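Local coordinates for uricase (Arthrobacter globiformis, PDB 2YZC), which catalyses the oxidation of uric acid by molecular oxygen to 5-hydroxyisourate, which is processed further to (S)-allantoin, at residues A[88-93]-A[144-149]; A[207-212]-A[235-240]; A[166-169]-A[175-178]; A[27-32]-A[80-85]; A[188-193]-A[201-206]. One frame throughout, in Å; residues are numbered along the deposited sequence.

Contacts 1 and 5 set a helix on one antiparallel sheet, contact 2 joins a helix to the end of the next, and contact 4 joins an inter-helix loop to the same sheet. Contacts 2 and 5 share helix 199-216, with centres about 7 Å apart. Contact 5 joins contact 1 through neighbouring strands, Trp-190 N lying 2.8 Å from Ala-148 O. Contact 1 meets contact 4, where Arg-91 NH1 forms a 2.8 Å salt bridge with Asp-80 OD2 and Phe-88 packs on Phe-82. Contact 3 stands apart, its centre about 52 Å from that of contact 4, yet it lies close to a ligand: the Phe-166 side chain is about 7 Å from a bound allantoate.

Contact 1: residues A[88-93]-A[144-149]; sequences FLLRLG and QAIVAG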
# COMPACT_ATOMS: atom_id res chain seq x y z
N PHE A 88 -24.11 -13.12 10.31
CA PHE A 88 -23.51 -12.41 11.42
C PHE A 88 -23.91 -10.94 11.31
O PHE A 88 -24.31 -10.31 12.29
CB PHE A 88 -21.98 -12.52 11.37
CG PHE A 88 -21.28 -11.87 12.54
CD1 PHE A 88 -21.56 -12.27 13.85
CD2 PHE A 88 -20.32 -10.88 12.33
CE1 PHE A 88 -20.90 -11.68 14.93
CE2 PHE A 88 -19.65 -10.29 13.41
CZ PHE A 88 -19.94 -10.70 14.71
N LEU A 89 -23.83 -10.39 10.10
CA LEU A 89 -24.19 -9.00 9.89
C LEU A 89 -25.67 -8.76 10.17
O LEU A 89 -26.05 -7.73 10.72
CB LEU A 89 -23.85 -8.57 8.45
CG LEU A 89 -22.38 -8.60 8.04
CD1 LEU A 89 -22.25 -8.17 6.58
CD2 LEU A 89 -21.55 -7.69 8.93
N LEU A 90 -26.51 -9.72 9.79
CA LEU A 90 -27.95 -9.61 10.01
C LEU A 90 -28.26 -9.51 11.51
O LEU A 90 -29.13 -8.73 11.92
CB LEU A 90 -28.68 -10.80 9.39
CG LEU A 90 -28.84 -10.76 7.87
CD1 LEU A 90 -29.25 -12.12 7.33
CD2 LEU A 90 -29.89 -9.71 7.51
N ARG A 91 -27.54 -10.27 12.31
CA ARG A 91 -27.77 -10.22 13.75
C ARG A 91 -27.41 -8.84 14.28
O ARG A 91 -28.16 -8.24 15.06
CB ARG A 91 -26.94 -11.29 14.47
CG ARG A 91 -27.24 -11.32 15.96
CD ARG A 91 -26.39 -12.31 16.72
NE ARG A 91 -26.70 -12.23 18.15
CZ ARG A 91 -26.02 -12.84 19.11
NH1 ARG A 91 -24.98 -13.60 18.81
NH2 ARG A 91 -26.39 -12.69 20.37
N LEU A 92 -26.26 -8.32 13.85
CA LEU A 92 -25.80 -7.00 14.29
C LEU A 92 -26.78 -5.91 13.88
O LEU A 92 -27.18 -5.07 14.69
CB LEU A 92 -24.42 -6.69 13.69
CG LEU A 92 -23.23 -7.40 14.34
CD1 LEU A 92 -21.99 -7.28 13.45
CD2 LEU A 92 -22.97 -6.79 15.71
N GLY A 93 -27.17 -5.92 12.61
CA GLY A 93 -28.09 -4.92 12.10
C GLY A 93 -29.41 -4.89 12.85
O GLY A 93 -29.90 -3.82 13.21
N GLN A 144 -34.43 -5.36 4.61
CA GLN A 144 -33.06 -5.84 4.78
C GLN A 144 -32.51 -6.16 3.40
O GLN A 144 -33.00 -7.07 2.73
CB GLN A 144 -33.06 -7.09 5.66
CG GLN A 144 -33.43 -6.81 7.10
CD GLN A 144 -34.00 -8.03 7.80
OE1 GLN A 144 -33.70 -9.16 7.44
NE2 GLN A 144 -34.81 -7.79 8.83
N ALA A 145 -31.50 -5.41 2.97
CA ALA A 145 -30.89 -5.62 1.65
C ALA A 145 -29.45 -6.08 1.82
O ALA A 145 -28.69 -5.49 2.58
CB ALA A 145 -30.92 -4.32 0.86
N ILE A 146 -29.10 -7.14 1.09
CA ILE A 146 -27.75 -7.71 1.15
C ILE A 146 -27.06 -7.79 -0.21
O ILE A 146 -27.65 -8.25 -1.20
CB ILE A 146 -27.78 -9.13 1.74
CG1 ILE A 146 -28.33 -9.10 3.17
CG2 ILE A 146 -26.38 -9.73 1.72
CD1 ILE A 146 -28.53 -10.47 3.77
N VAL A 147 -25.81 -7.34 -0.23
CA VAL A 147 -24.98 -7.38 -1.43
C VAL A 147 -23.72 -8.16 -1.08
O VAL A 147 -22.98 -7.78 -0.17
CB VAL A 147 -24.57 -5.95 -1.88
CG1 VAL A 147 -23.45 -6.03 -2.94
CG2 VAL A 147 -25.77 -5.21 -2.46
N ALA A 148 -23.48 -9.27 -1.78
CA ALA A 148 -22.29 -10.07 -1.55
C ALA A 148 -21.34 -9.79 -2.71
O ALA A 148 -21.77 -9.30 -3.75
CB ALA A 148 -22.64 -11.56 -1.49
N GLY A 149 -20.06 -10.09 -2.53
CA GLY A 149 -19.15 -9.83 -3.62
C GLY A 149 -17.81 -10.53 -3.49
O GLY A 149 -17.55 -11.24 -2.52
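Leu-90, on helix 85-99, meets strand 143-157 through the two methyls of its forked end, and Ile-146 answers with the last carbon of its longer branch. The tight part of the contact is this apolar meeting. Leu-90 CD1 stands 4.0 Å from Ile-146 CD1, and Leu-90 CD2 is nearly as close to the same methyl at 4.1 Å, so a single carbon of the isoleucine is set against both prongs of the leucine. The two side chains lie roughly perpendicular. In Ile-146 the CG1 branch lies opposite the carbonyl carbon (chi1 -61°) and runs on extended, which carries CD1 out from the strand toward the helix. Both residues are buried, and each also packs on Leu-137 of strand 131-140, which makes a small aliphatic cluster of the three.

The looser side is at Gln-144, two residues back along the strand and partly exposed. Its CB points toward the helix, and the extended chain lays its amide across the end of Leu-90, with OE1 3.9 Å from Leu-90 CD2. This is a van der Waals approach of a polar atom to a methyl and contributes no directed bond. Gln-144 also rests on Val-195 in a nearby loop.

The backbones stay well separated, the nearest CA atoms, those of Leu-90 and Gln-144, being 8.2 Å apart. Side chains alone therefore bridge the gap, in the way typical of a helix packed on one face of an antiparallel sheet, here within the uricase fold.

Contact 2: residues A[207-212]-A[235-240]; sequences RGLLLK and ETHPEI
Leu-209 has its CG opposite the carbonyl carbon (chi1 -64°) and its CD1 branch extended beyond (chi2 171°), which sends the forked end away from helix 199-216 toward Thr-236. In Thr-236 the same kind of turn (chi1 -57°) puts OG1 opposite the carbonyl carbon and CG2 opposite the backbone N, and on this side of its helix both branches come close to the leucine. The two side chains meet end to end.

One methyl does most of the touching. Leu-209 CD1 lies 3.7 Å from both CB and OG1 of Thr-236 and 3.9 Å from its CG2, fitting against the fork of the threonine, while Leu-209 CD2 reaches OG1 at 4.1 Å. The hydroxyl is engaged on its own helix, where it hydrogen-bonds to the carbonyl of Ala-232, and towards the leucine it offers only van der Waals contact. The same CD1 methyl also comes to the edge of the His-237 ring, close to the ring plane. His-237 is buried, whereas Thr-236 is exposed, so Leu-209 spans the border between interior and surface.

The meeting point falls where helix 222-236 ends: His-237 is the first residue to leave helical angles, and a type I turn from His-237 to Ile-240 leads into strand 240-254. Helix 199-216 lies alongside this exit, with His-237 resting on its Val-202 and Ser-205 and Ile-240 on its Val-206, while Leu-210 turns to Met-229 and Val-233 of helix 222-236 and to Ala-188 of strand 182-192.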
# COMPACT_ATOMS: atom_id res chain seq x y z
N ARG A 207 -18.82 -17.48 -7.85
CA ARG A 207 -17.39 -17.43 -8.16
C ARG A 207 -17.08 -18.34 -9.35
O ARG A 207 -16.40 -17.95 -10.29
CB ARG A 207 -16.58 -17.88 -6.94
CG ARG A 207 -15.09 -18.07 -7.20
CD ARG A 207 -14.38 -18.55 -5.93
NE ARG A 207 -12.96 -18.80 -6.16
CZ ARG A 207 -12.47 -19.80 -6.88
NH1 ARG A 207 -13.29 -20.67 -7.46
NH2 ARG A 207 -11.16 -19.94 -7.03
N GLY A 208 -17.60 -19.57 -9.30
CA GLY A 208 -17.37 -20.51 -10.38
C GLY A 208 -17.95 -20.07 -11.72
O GLY A 208 -17.34 -20.28 -12.76
N LEU A 209 -19.13 -19.47 -11.69
CA LEU A 209 -19.78 -19.01 -12.92
C LEU A 209 -19.00 -17.86 -13.56
O LEU A 209 -18.89 -17.77 -14.79
CB LEU A 209 -21.21 -18.56 -12.63
CG LEU A 209 -22.15 -19.66 -12.15
CD1 LEU A 209 -23.47 -19.06 -11.67
CD2 LEU A 209 -22.39 -20.66 -13.27
N LEU A 210 -18.47 -16.97 -12.73
CA LEU A 210 -17.69 -15.83 -13.22
C LEU A 210 -16.40 -16.33 -13.86
O LEU A 210 -16.03 -15.90 -14.96
CB LEU A 210 -17.36 -14.87 -12.08
CG LEU A 210 -18.53 -14.12 -11.43
CD1 LEU A 210 -18.03 -13.34 -10.23
CD2 LEU A 210 -19.17 -13.18 -12.45
N LEU A 211 -15.72 -17.23 -13.17
CA LEU A 211 -14.46 -17.78 -13.67
C LEU A 211 -14.69 -18.54 -14.97
O LEU A 211 -13.90 -18.43 -15.91
CB LEU A 211 -13.86 -18.72 -12.62
CG LEU A 211 -12.60 -18.30 -11.84
CD1 LEU A 211 -12.45 -16.79 -11.79
CD2 LEU A 211 -12.67 -18.90 -10.44
N LYS A 212 -15.78 -19.30 -15.02
CA LYS A 212 -16.12 -20.09 -16.20
C LYS A 212 -16.42 -19.22 -17.41
O LYS A 212 -15.92 -19.48 -18.51
CB LYS A 212 -17.34 -20.98 -15.90
CG LYS A 212 -17.82 -21.79 -17.10
CD LYS A 212 -19.07 -22.60 -16.74
CE LYS A 212 -19.62 -23.35 -17.95
NZ LYS A 212 -18.64 -24.33 -18.49
N GLU A 235 -28.93 -15.76 -14.70
CA GLU A 235 -29.68 -16.89 -15.24
C GLU A 235 -29.66 -18.11 -14.33
O GLU A 235 -30.59 -18.91 -14.33
CB GLU A 235 -29.12 -17.29 -16.61
CG GLU A 235 -29.46 -16.30 -17.72
CD GLU A 235 -28.89 -16.73 -19.06
OE1 GLU A 235 -29.24 -16.09 -20.08
OE2 GLU A 235 -28.10 -17.69 -19.10
N THR A 236 -28.61 -18.23 -13.52
CA THR A 236 -28.48 -19.36 -12.62
C THR A 236 -29.09 -19.17 -11.24
O THR A 236 -29.55 -20.13 -10.62
CB THR A 236 -26.98 -19.74 -12.44
OG1 THR A 236 -26.40 -20.00 -13.73
CG2 THR A 236 -26.84 -20.97 -11.56
N HIS A 237 -29.10 -17.93 -10.75
CA HIS A 237 -29.62 -17.68 -9.41
C HIS A 237 -30.81 -16.75 -9.29
O HIS A 237 -30.66 -15.53 -9.36
CB HIS A 237 -28.49 -17.18 -8.51
CG HIS A 237 -27.43 -18.20 -8.25
ND1 HIS A 237 -26.30 -18.32 -9.03
CD2 HIS A 237 -27.35 -19.18 -7.32
CE1 HIS A 237 -25.57 -19.33 -8.59
NE2 HIS A 237 -26.19 -19.87 -7.55
N PRO A 238 -32.01 -17.31 -9.08
CA PRO A 238 -33.26 -16.55 -8.95
C PRO A 238 -33.21 -15.53 -7.81
O PRO A 238 -33.90 -14.51 -7.86
CB PRO A 238 -34.30 -17.64 -8.71
CG PRO A 238 -33.74 -18.82 -9.43
CD PRO A 238 -32.28 -18.76 -9.03
N GLU A 239 -32.41 -15.81 -6.79
CA GLU A 239 -32.31 -14.91 -5.65
C GLU A 239 -31.48 -13.66 -5.92
O GLU A 239 -31.41 -12.77 -5.06
CB GLU A 239 -31.75 -15.64 -4.42
CG GLU A 239 -30.58 -16.56 -4.70
CD GLU A 239 -31.02 -17.88 -5.29
OE1 GLU A 239 -31.81 -18.59 -4.62
OE2 GLU A 239 -30.59 -18.22 -6.41
N ILE A 240 -30.86 -13.58 -7.09
CA ILE A 240 -30.06 -12.41 -7.43
C ILE A 240 -30.79 -11.50 -8.41
O ILE A 240 -31.23 -11.95 -9.47
CB ILE A 240 -28.69 -12.82 -8.03
CG1 ILE A 240 -27.89 -13.62 -6.99
CG2 ILE A 240 -27.92 -11.58 -8.48
CD1 ILE A 240 -26.52 -14.11 -7.48

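Contact 3: residues A[166-169]-A[175-178]; sequences FPRD and QETT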
# COMPACT_ATOMS: atom_id res chain seq x y z
N PHE A 166 -13.02 -1.20 -33.93
CA PHE A 166 -13.30 0.03 -33.20
C PHE A 166 -13.09 1.23 -34.12
O PHE A 166 -12.30 1.16 -35.07
CB PHE A 166 -12.41 0.16 -31.96
CG PHE A 166 -10.95 -0.13 -32.21
CD1 PHE A 166 -10.45 -1.43 -32.10
CD2 PHE A 166 -10.07 0.89 -32.55
CE1 PHE A 166 -9.10 -1.70 -32.32
CE2 PHE A 166 -8.72 0.63 -32.77
CZ PHE A 166 -8.23 -0.67 -32.65
N PRO A 167 -13.79 2.34 -33.88
CA PRO A 167 -13.61 3.52 -34.74
C PRO A 167 -12.21 4.10 -34.61
O PRO A 167 -11.63 4.11 -33.53
CB PRO A 167 -14.70 4.47 -34.25
CG PRO A 167 -14.80 4.13 -32.80
CD PRO A 167 -14.77 2.62 -32.81
N ARG A 168 -11.66 4.59 -35.72
CA ARG A 168 -10.33 5.17 -35.70
C ARG A 168 -10.43 6.68 -35.88
O ARG A 168 -10.41 7.18 -37.00
CB ARG A 168 -9.46 4.56 -36.80
CG ARG A 168 -9.48 3.04 -36.84
CD ARG A 168 -8.40 2.50 -37.78
NE ARG A 168 -7.07 2.80 -37.26
CZ ARG A 168 -6.49 2.13 -36.26
NH1 ARG A 168 -7.12 1.12 -35.68
NH2 ARG A 168 -5.30 2.51 -35.81
N ASP A 169 -10.53 7.41 -34.77
CA ASP A 169 -10.64 8.86 -34.84
C ASP A 169 -9.27 9.51 -35.02
O ASP A 169 -8.26 8.82 -35.15
CB ASP A 169 -11.36 9.40 -33.59
CG ASP A 169 -10.41 9.69 -32.44
OD1 ASP A 169 -9.40 8.96 -32.30
OD2 ASP A 169 -10.69 10.64 -31.67
N GLN A 175 -3.72 -0.48 -32.88
CA GLN A 175 -3.91 -1.37 -34.03
C GLN A 175 -4.86 -2.52 -33.70
O GLN A 175 -4.96 -2.96 -32.55
CB GLN A 175 -2.56 -1.94 -34.48
CG GLN A 175 -1.58 -0.89 -35.02
CD GLN A 175 -2.15 -0.12 -36.20
OE1 GLN A 175 -2.71 -0.70 -37.13
NE2 GLN A 175 -2.00 1.20 -36.16
N GLU A 176 -5.58 -2.98 -34.72
CA GLU A 176 -6.51 -4.09 -34.53
C GLU A 176 -5.71 -5.36 -34.25
O GLU A 176 -4.58 -5.50 -34.70
CB GLU A 176 -7.34 -4.30 -35.79
CG GLU A 176 -8.31 -3.17 -36.11
CD GLU A 176 -9.26 -3.54 -37.24
OE1 GLU A 176 -8.82 -3.59 -38.41
OE2 GLU A 176 -10.45 -3.79 -36.95
N THR A 177 -6.31 -6.29 -33.52
CA THR A 177 -5.63 -7.54 -33.21
C THR A 177 -6.61 -8.69 -33.01
O THR A 177 -7.73 -8.50 -32.54
CB THR A 177 -4.77 -7.41 -31.94
OG1 THR A 177 -4.08 -8.65 -31.71
CG2 THR A 177 -5.63 -7.09 -30.73
N THR A 178 -6.19 -9.90 -33.39
CA THR A 178 -7.03 -11.08 -33.24
C THR A 178 -6.43 -12.04 -32.21
O THR A 178 -6.92 -13.16 -32.05
CB THR A 178 -7.21 -11.84 -34.57
OG1 THR A 178 -5.93 -12.27 -35.05
CG2 THR A 178 -7.88 -10.94 -35.61
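Phe-166 and Glu-176 lie on two irregular loop segments that keep apart, their CA atoms 8.1 Å from each other, and side chains span the interval. CG of Phe-166 stands between the backbone N and the carbonyl carbon (chi1 47°), and the far end of the ring reaches the backbone opposite: CZ is 4.0 Å from the carbonyl carbon of Gln-175, which sits at the ring edge. CE1 meets Glu-176 CG at 4.1 Å, and the carboxylate plane is almost perpendicular to the ring. That carboxylate is held by the backbone N of Gly-165. Farther out, Arg-168 NH2 and Gln-175 NE2 approach to 3.6 Å, both donors, with the two planes 42° apart; NH2 bonds instead to the carbonyl of Leu-174. An alanine in place of Phe-166 would remove the ring and probably leave the Gln-175 backbone and the ring of Phe-163, stacked on it, without this packing. Both segments belong to the long connection between strands 143-157 and 182-192, where Phe-163, which lines the allantoate pocket and probably binds urate, precedes them, and Phe-166 packs also on Val-64 of a neighbouring subunit.

Contact 4: residues A[27-32]-A[80-85]; sequences LVKVTR and DGFATT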
# COMPACT_ATOMS: atom_id res chain seq x y z
N LEU A 27 -11.76 -9.34 13.41
CA LEU A 27 -12.20 -10.44 14.25
C LEU A 27 -11.79 -11.81 13.74
O LEU A 27 -11.89 -12.10 12.55
CB LEU A 27 -13.73 -10.42 14.36
CG LEU A 27 -14.42 -11.74 14.75
CD1 LEU A 27 -14.24 -12.00 16.25
CD2 LEU A 27 -15.90 -11.66 14.40
N VAL A 28 -11.33 -12.65 14.65
CA VAL A 28 -10.99 -14.02 14.30
C VAL A 28 -11.77 -14.87 15.29
O VAL A 28 -11.60 -14.73 16.51
CB VAL A 28 -9.48 -14.31 14.42
CG1 VAL A 28 -9.23 -15.81 14.34
CG2 VAL A 28 -8.74 -13.62 13.29
N LYS A 29 -12.66 -15.71 14.77
CA LYS A 29 -13.47 -16.59 15.60
C LYS A 29 -12.99 -18.02 15.40
O LYS A 29 -13.03 -18.56 14.29
CB LYS A 29 -14.95 -16.50 15.22
CG LYS A 29 -15.85 -17.49 15.97
CD LYS A 29 -15.81 -17.24 17.47
CE LYS A 29 -16.74 -18.18 18.23
NZ LYS A 29 -16.30 -19.60 18.18
N VAL A 30 -12.52 -18.64 16.48
CA VAL A 30 -12.06 -20.01 16.41
C VAL A 30 -13.15 -20.93 16.96
O VAL A 30 -13.69 -20.68 18.03
CB VAL A 30 -10.78 -20.24 17.24
CG1 VAL A 30 -10.36 -21.70 17.16
CG2 VAL A 30 -9.66 -19.34 16.74
N THR A 31 -13.47 -21.97 16.20
CA THR A 31 -14.46 -22.94 16.65
C THR A 31 -13.62 -24.12 17.13
O THR A 31 -12.90 -24.73 16.34
CB THR A 31 -15.38 -23.41 15.50
OG1 THR A 31 -16.12 -22.30 15.00
CG2 THR A 31 -16.36 -24.47 16.00
N ARG A 32 -13.69 -24.43 18.42
CA ARG A 32 -12.91 -25.54 18.95
C ARG A 32 -13.69 -26.45 19.89
O ARG A 32 -13.24 -26.75 20.99
CB ARG A 32 -11.64 -25.02 19.64
CG ARG A 32 -11.89 -23.96 20.71
CD ARG A 32 -10.83 -24.03 21.80
NE ARG A 32 -9.51 -23.60 21.36
CZ ARG A 32 -8.39 -23.81 22.04
NH1 ARG A 32 -7.23 -23.38 21.57
NH2 ARG A 32 -8.42 -24.47 23.19
N ASP A 80 -21.08 -16.20 20.33
CA ASP A 80 -22.13 -17.19 20.11
C ASP A 80 -21.94 -17.96 18.81
O ASP A 80 -22.63 -18.94 18.55
CB ASP A 80 -23.51 -16.52 20.08
CG ASP A 80 -23.82 -15.78 21.36
OD1 ASP A 80 -23.68 -16.40 22.44
OD2 ASP A 80 -24.20 -14.60 21.29
N GLY A 81 -21.00 -17.50 17.98
CA GLY A 81 -20.76 -18.16 16.72
C GLY A 81 -21.76 -17.71 15.66
O GLY A 81 -22.82 -17.19 15.97
N PHE A 82 -21.41 -17.93 14.40
CA PHE A 82 -22.27 -17.54 13.30
C PHE A 82 -22.02 -18.47 12.12
O PHE A 82 -20.88 -18.83 11.83
CB PHE A 82 -22.01 -16.09 12.89
CG PHE A 82 -20.56 -15.72 12.81
CD1 PHE A 82 -19.84 -15.42 13.97
CD2 PHE A 82 -19.90 -15.68 11.58
CE1 PHE A 82 -18.48 -15.07 13.90
CE2 PHE A 82 -18.55 -15.33 11.50
CZ PHE A 82 -17.84 -15.02 12.66
N ALA A 83 -23.10 -18.86 11.44
CA ALA A 83 -23.03 -19.77 10.31
C ALA A 83 -22.31 -19.17 9.11
O ALA A 83 -21.46 -19.82 8.50
CB ALA A 83 -24.43 -20.21 9.90
N THR A 84 -22.65 -17.93 8.78
CA THR A 84 -22.03 -17.25 7.65
C THR A 84 -21.81 -15.79 8.01
O THR A 84 -22.33 -15.30 9.01
CB THR A 84 -22.95 -17.29 6.40
OG1 THR A 84 -24.17 -16.61 6.70
CG2 THR A 84 -23.25 -18.73 5.98
N THR A 85 -21.03 -15.11 7.18
CA THR A 85 -20.74 -13.70 7.39
C THR A 85 -22.03 -12.88 7.26
O THR A 85 -22.28 -11.98 8.06
CB THR A 85 -19.71 -13.21 6.35
OG1 THR A 85 -18.49 -13.94 6.53
CG2 THR A 85 -19.45 -11.72 6.52
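The Phe-82 ring takes two aliphatic neighbours from strand 13-31 along its CE1-CZ end, both approaching obliquely: Lys-29 CB comes to 4.0 Å from Phe-82 CE1, and Leu-27 CD2 to 4.3 Å from Phe-82 CZ. Elsewhere the ring meets that of Phe-88, the planes inclined at about 30°, and it also touches Gln-40 of strand 38-50. The side chains of Lys-29 and Phe-82 run antiparallel alongside one another, the lysine giving the ring its CB and CG. Its chain bends at chi2 (61°) and again at chi4 (68°), passing CE within 4.3 Å of Gly-81 CA and folding the amine back over its own strand. There Lys-29 NZ donates to Val-30 O at 2.8 Å, from above the carbonyl plane. Gly-81 follows helix 67-78 with a positive phi, a backbone setting in which a CB would press on the preceding carbonyl oxygen.

The chemistry is thus divided along one side chain: methylenes serve the apolar contact with the inter-helix loop, while the charge is paired with Glu-267 of a neighbouring subunit and bonded to Val-30 O. Such double engagement of a buried amine probably favours its protonated form, and it links the strand to the neighbouring subunit.

Contact 5: residues A[188-193]-A[201-206]; sequences ARWRYN and AVYASV
Val-206 is the main bump of this contact, and the broad face of Trp-190 is the surface that receives it. Its CG1 methyl sits 3.5 Å from the centroid of the six-membered ring, a CH-pi contact almost square over the face. CG1 lies opposite the backbone N (chi1 170°), which aims it from the helix straight at the indole. At the rim, Tyr-203 CD2 abuts Trp-190 CZ2 at 4.0 Å near the indole plane, the tyrosine side chain set nearly at right angles to that of the tryptophan, and the tyrosine hydroxyl goes on to Glu-131.

One turn earlier, Val-202 CG1 is the second bump. It fits against the outer end of Tyr-192, 3.4 Å from OH and 3.8 Å from CE1, at the ring edge. The hydroxyl is fixed from the strand side: Trp-190 NE1 donates to Tyr-192 OH over 2.9 Å, nearly straight (162°) and in the indole plane, satisfying a buried N-H and joining the two aromatic groups into one surface. A leucine in place of Trp-190 would probably leave the Val-206 methyl without its aromatic floor and Tyr-192 OH without this donor, free to turn.

Ile-240 packs on Trp-190, Tyr-192 and Val-206 alike. With strand and helix directions 137° apart and axes 11.4 Å from each other, this is packing of the tunnelling fold (T-fold) of the uricase family, in which two successive helices, here 199-216 and 222-236, lie on one face of an antiparallel sheet.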
# COMPACT_ATOMS: atom_id res chain seq x y z
N ALA A 188 -16.67 -8.05 -8.30
CA ALA A 188 -18.09 -8.18 -8.62
C ALA A 188 -18.91 -8.11 -7.35
O ALA A 188 -18.48 -8.56 -6.29
CB ALA A 188 -18.34 -9.50 -9.33
N ARG A 189 -20.10 -7.53 -7.47
CA ARG A 189 -21.00 -7.42 -6.34
C ARG A 189 -22.41 -7.68 -6.84
O ARG A 189 -22.83 -7.14 -7.86
CB ARG A 189 -20.88 -6.03 -5.71
CG ARG A 189 -19.66 -5.93 -4.79
CD ARG A 189 -19.28 -4.50 -4.48
NE ARG A 189 -18.20 -4.44 -3.50
CZ ARG A 189 -17.03 -5.06 -3.62
NH1 ARG A 189 -16.77 -5.81 -4.69
NH2 ARG A 189 -16.11 -4.92 -2.67
N TRP A 190 -23.13 -8.54 -6.13
CA TRP A 190 -24.49 -8.90 -6.51
C TRP A 190 -25.47 -8.70 -5.36
O TRP A 190 -25.16 -8.98 -4.19
CB TRP A 190 -24.51 -10.34 -7.06
CG TRP A 190 -23.94 -11.38 -6.13
CD1 TRP A 190 -24.63 -12.15 -5.25
CD2 TRP A 190 -22.56 -11.76 -6.01
NE1 TRP A 190 -23.77 -13.01 -4.59
CE2 TRP A 190 -22.49 -12.79 -5.04
CE3 TRP A 190 -21.37 -11.35 -6.63
CZ2 TRP A 190 -21.29 -13.41 -4.68
CZ3 TRP A 190 -20.17 -11.97 -6.27
CH2 TRP A 190 -20.14 -12.98 -5.30
N ARG A 191 -26.65 -8.20 -5.70
CA ARG A 191 -27.68 -7.93 -4.71
C ARG A 191 -28.75 -9.02 -4.68
O ARG A 191 -29.32 -9.37 -5.71
CB ARG A 191 -28.35 -6.59 -5.00
CG ARG A 191 -29.47 -6.22 -4.03
CD ARG A 191 -29.98 -4.80 -4.28
NE ARG A 191 -30.71 -4.67 -5.53
CZ ARG A 191 -31.96 -5.11 -5.72
NH1 ARG A 191 -32.60 -5.72 -4.73
NH2 ARG A 191 -32.56 -4.95 -6.89
N TYR A 192 -29.00 -9.56 -3.49
CA TYR A 192 -30.01 -10.60 -3.32
C TYR A 192 -31.37 -9.94 -3.18
O TYR A 192 -31.49 -8.85 -2.61
CB TYR A 192 -29.70 -11.43 -2.08
CG TYR A 192 -28.42 -12.23 -2.17
CD1 TYR A 192 -28.25 -13.19 -3.17
CD2 TYR A 192 -27.39 -12.05 -1.25
CE1 TYR A 192 -27.09 -13.95 -3.26
CE2 TYR A 192 -26.22 -12.81 -1.33
CZ TYR A 192 -26.08 -13.76 -2.33
OH TYR A 192 -24.94 -14.52 -2.41
N ASN A 193 -32.41 -10.59 -3.70
CA ASN A 193 -33.76 -10.04 -3.58
C ASN A 193 -34.48 -10.64 -2.38
O ASN A 193 -35.68 -10.41 -2.18
CB ASN A 193 -34.55 -10.27 -4.87
CG ASN A 193 -34.47 -11.70 -5.37
OD1 ASN A 193 -34.34 -11.94 -6.57
ND2 ASN A 193 -34.55 -12.66 -4.46
N ALA A 201 -23.06 -21.40 -0.32
CA ALA A 201 -23.26 -22.14 -1.57
C ALA A 201 -23.39 -21.22 -2.77
O ALA A 201 -22.84 -21.49 -3.84
CB ALA A 201 -24.49 -23.05 -1.46
N VAL A 202 -24.12 -20.12 -2.61
CA VAL A 202 -24.28 -19.18 -3.72
C VAL A 202 -22.96 -18.47 -4.02
O VAL A 202 -22.61 -18.30 -5.18
CB VAL A 202 -25.39 -18.15 -3.42
CG1 VAL A 202 -25.46 -17.11 -4.53
CG2 VAL A 202 -26.73 -18.87 -3.29
N TYR A 203 -22.23 -18.07 -2.99
CA TYR A 203 -20.94 -17.42 -3.24
C TYR A 203 -20.05 -18.34 -4.06
O TYR A 203 -19.44 -17.92 -5.04
CB TYR A 203 -20.24 -17.04 -1.93
CG TYR A 203 -18.82 -16.55 -2.12
CD1 TYR A 203 -17.74 -17.43 -2.10
CD2 TYR A 203 -18.56 -15.20 -2.35
CE1 TYR A 203 -16.43 -16.98 -2.30
CE2 TYR A 203 -17.26 -14.74 -2.54
CZ TYR A 203 -16.20 -15.63 -2.52
OH TYR A 203 -14.91 -15.17 -2.69
N ALA A 204 -19.98 -19.61 -3.67
CA ALA A 204 -19.15 -20.58 -4.39
C ALA A 204 -19.62 -20.74 -5.83
O ALA A 204 -18.81 -20.80 -6.76
CB ALA A 204 -19.16 -21.93 -3.67
N SER A 205 -20.93 -20.81 -6.02
CA SER A 205 -21.48 -20.97 -7.35
C SER A 205 -21.20 -19.75 -8.22
O SER A 205 -20.79 -19.87 -9.38
CB SER A 205 -22.99 -21.19 -7.29
OG SER A 205 -23.55 -21.13 -8.59
N VAL A 206 -21.42 -18.56 -7.65
CA VAL A 206 -21.19 -17.32 -8.38
C VAL A 206 -19.72 -17.22 -8.79
O VAL A 206 -19.41 -16.93 -9.95
CB VAL A 206 -21.63 -16.10 -7.54
CG1 VAL A 206 -21.18 -14.80 -8.19
CG2 VAL A 206 -23.15 -16.10 -7.41